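Local coordinates for 3-oxoacyl-[acyl-carrier-protein] synthase 3 (Micrococcus luteus NCTC 2665, PDB 4EWP) that probably catalyses the first condensation of fatty acid synthesis, joining an acyl-CoA primer to two carbons from malonyl-ACP, at residues G35-S40 with I164-G169. Sequence-based numbering, arbitrary orientation.
Sequences GPIDSS and ISFLLG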
ATOM      1  N   GLY A  35      12.159 -27.639  18.065  1.00 48.44           N
ATOM      2  CA  GLY A  35      11.435 -28.187  19.207  1.00 49.76           C
ATOM      3  C   GLY A  35       9.917 -28.140  19.105  1.00 48.58           C
ATOM      4  O   GLY A  35       9.272 -29.178  19.048  1.00 44.72           O
ATOM      5  N   PRO A  36       9.338 -26.929  19.081  1.00 48.96           N
ATOM      6  CA  PRO A  36       7.882 -26.728  19.039  1.00 50.34           C
ATOM      7  C   PRO A  36       7.197 -27.257  17.765  1.00 51.91           C
ATOM      8  O   PRO A  36       5.978 -27.442  17.772  1.00 51.57           O
ATOM      9  CB  PRO A  36       7.740 -25.204  19.105  1.00 49.05           C
ATOM     10  CG  PRO A  36       9.036 -24.714  19.674  1.00 48.60           C
ATOM     11  CD  PRO A  36      10.066 -25.652  19.148  1.00 47.97           C
ATOM     12  N   ILE A  37       7.954 -27.473  16.690  1.00 50.30           N
ATOM     13  CA  ILE A  37       7.392 -28.073  15.477  1.00 48.30           C
ATOM     14  C   ILE A  37       7.814 -29.546  15.354  1.00 50.96           C
ATOM     15  O   ILE A  37       7.607 -30.190  14.318  1.00 47.21           O
ATOM     16  CB  ILE A  37       7.778 -27.290  14.186  1.00 44.24           C
ATOM     17  CG1 ILE A  37       9.282 -27.373  13.901  1.00 45.31           C
ATOM     18  CG2 ILE A  37       7.326 -25.842  14.268  1.00 43.10           C
ATOM     19  CD1 ILE A  37       9.667 -26.814  12.522  1.00 44.71           C
ATOM     20  N   ASP A  38       8.405 -30.060  16.430  1.00 55.94           N
ATOM     21  CA  ASP A  38       8.886 -31.440  16.506  1.00 59.79           C
ATOM     22  C   ASP A  38       9.527 -31.973  15.223  1.00 58.74           C
ATOM     23  O   ASP A  38       9.183 -33.071  14.777  1.00 62.03           O
ATOM     24  CB  ASP A  38       7.761 -32.385  16.948  1.00 65.42           C
ATOM     25  CG  ASP A  38       8.271 -33.783  17.307  1.00 76.65           C
ATOM     26  OD1 ASP A  38       9.421 -33.894  17.788  1.00 80.33           O
ATOM     27  OD2 ASP A  38       7.521 -34.766  17.116  1.00 79.53           O
ATOM     28  N   SER A  39      10.453 -31.219  14.630  1.00 53.21           N
ATOM     29  CA  SER A  39      11.218 -31.748  13.500  1.00 52.17           C
ATOM     30  C   SER A  39      12.737 -31.715  13.746  1.00 52.80           C
ATOM     31  O   SER A  39      13.190 -32.000  14.863  1.00 52.26           O
ATOM     32  CB  SER A  39      10.810 -31.098  12.169  1.00 50.54           C
ATOM     33  OG  SER A  39      11.485 -29.876  11.958  1.00 53.29           O
ATOM     34  N   SER A  40      13.527 -31.404  12.719  1.00 51.61           N
ATOM     35  CA  SER A  40      14.982 -31.523  12.855  1.00 53.32           C
ATOM     36  C   SER A  40      15.796 -30.619  11.927  1.00 49.63           C
ATOM     37  O   SER A  40      15.313 -30.167  10.891  1.00 42.22           O
ATOM     38  CB  SER A  40      15.424 -32.985  12.682  1.00 57.54           C
ATOM     39  OG  SER A  40      15.341 -33.397  11.329  1.00 56.92           O
ATOM     40  N   ILE A 164       4.949 -22.741   7.638  1.00 27.81           N
ATOM     41  CA  ILE A 164       5.747 -21.614   7.150  1.00 28.69           C
ATOM     42  C   ILE A 164       6.663 -20.947   8.185  1.00 29.54           C
ATOM     43  O   ILE A 164       7.690 -20.372   7.824  1.00 29.31           O
ATOM     44  CB  ILE A 164       4.832 -20.530   6.539  1.00 27.27           C
ATOM     45  CG1 ILE A 164       5.632 -19.551   5.671  1.00 20.78           C
ATOM     46  CG2 ILE A 164       4.084 -19.809   7.639  1.00 25.51           C
ATOM     47  CD1 ILE A 164       4.771 -18.705   4.754  1.00 19.47           C
ATOM     48  N   SER A 165       6.300 -21.023   9.462  1.00 31.31           N
ATOM     49  CA  SER A 165       7.004 -20.264  10.495  1.00 32.55           C
ATOM     50  C   SER A 165       8.531 -20.296  10.365  1.00 33.10           C
ATOM     51  O   SER A 165       9.182 -19.258  10.303  1.00 31.90           O
ATOM     52  CB  SER A 165       6.600 -20.757  11.889  1.00 34.34           C
ATOM     53  OG  SER A 165       7.134 -22.045  12.149  1.00 35.85           O
ATOM     54  N   PHE A 166       9.104 -21.492  10.332  1.00 36.61           N
ATOM     55  CA  PHE A 166      10.556 -21.624  10.397  1.00 36.37           C
ATOM     56  C   PHE A 166      11.256 -21.160   9.116  1.00 35.82           C
ATOM     57  O   PHE A 166      12.484 -21.033   9.102  1.00 31.58           O
ATOM     58  CB  PHE A 166      10.934 -23.065  10.703  1.00 36.72           C
ATOM     59  CG  PHE A 166      10.456 -24.028   9.669  1.00 38.19           C
ATOM     60  CD1 PHE A 166       9.189 -24.589   9.763  1.00 39.91           C
ATOM     61  CD2 PHE A 166      11.253 -24.342   8.581  1.00 39.28           C
ATOM     62  CE1 PHE A 166       8.735 -25.466   8.803  1.00 43.37           C
ATOM     63  CE2 PHE A 166      10.812 -25.220   7.615  1.00 43.04           C
ATOM     64  CZ  PHE A 166       9.546 -25.787   7.722  1.00 44.73           C
ATOM     65  N   LEU A 167      10.489 -20.906   8.050  1.00 32.04           N
ATOM     66  CA  LEU A 167      11.081 -20.436   6.792  1.00 31.58           C
ATOM     67  C   LEU A 167      11.399 -18.955   6.813  1.00 30.00           C
ATOM     68  O   LEU A 167      12.214 -18.483   6.029  1.00 30.17           O
ATOM     69  CB  LEU A 167      10.170 -20.710   5.590  1.00 33.63           C
ATOM     70  CG  LEU A 167      10.203 -22.109   4.980  1.00 42.28           C
ATOM     71  CD1 LEU A 167       8.900 -22.855   5.275  1.00 46.69           C
ATOM     72  CD2 LEU A 167      10.440 -22.014   3.490  1.00 39.47           C
ATOM     73  N   LEU A 168      10.754 -18.220   7.707  1.00 27.28           N
ATOM     74  CA  LEU A 168      10.732 -16.766   7.580  1.00 27.57           C
ATOM     75  C   LEU A 168      11.759 -16.009   8.402  1.00 26.52           C
ATOM     76  O   LEU A 168      12.002 -16.307   9.573  1.00 27.48           O
ATOM     77  CB  LEU A 168       9.332 -16.234   7.890  1.00 30.06           C
ATOM     78  CG  LEU A 168       8.249 -16.914   7.061  1.00 30.73           C
ATOM     79  CD1 LEU A 168       6.889 -16.290   7.385  1.00 26.69           C
ATOM     80  CD2 LEU A 168       8.608 -16.789   5.579  1.00 19.12           C
ATOM     81  N   GLY A 169      12.333 -14.995   7.772  1.00 27.42           N
ATOM     82  CA  GLY A 169      13.331 -14.162   8.412  1.00 27.47           C
ATOM     83  C   GLY A 169      12.985 -12.695   8.206  1.00 29.54           C
ATOM     84  O   GLY A 169      12.004 -12.363   7.517  1.00 25.47           O
TER
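I37 reaches F166 through its terminal methyl, the main touch in a small, mostly apolar contact that buries 94 Å². CD1 of I37 lies 3.6 Å from CD1 of F166 and meets the ring obliquely, 4.1 Å from CG and CE1 of F166. The side chains run nearly perpendicular, and the ring is touched by this one methyl of I37. With its CG1 set between the backbone N and the carbonyl carbon (chi1 66°) and CD1 extended beyond it (chi2 171°), I37 carries that methyl out to the ring. Its other branch is more distant: CG2 of I37 is 4.4 Å from OG of S165, a hydroxyl that hydrogen-bonds to O of D161. CD1 of L167 sits over one face of the F166 ring, 3.8 Å from its plane and displaced from the centre, while W43, I44 and T48 of helix 41-48 also touch the ring.

No hydrogen bond joins the two segments; each is shaped by its own. A type I turn runs from G35 to D38, closed by D38 N to G35 O at 2.9 Å, with I37 at its third position. Residues 165-167 form a 3-10 turn, where L167 N bonds to I164 O at 2.9 Å. In this thiolase-like fold the turn leads into strand 170-180, beside strand 13-22, the outermost within the chain of a five-stranded mixed sheet.

S40 N-caps helix 41-48, its OG accepting from W43 N. Backbone bonds tie L167 and G169 to N306, a predicted active-site residue whose side chain lies about 9 Å from that of F166.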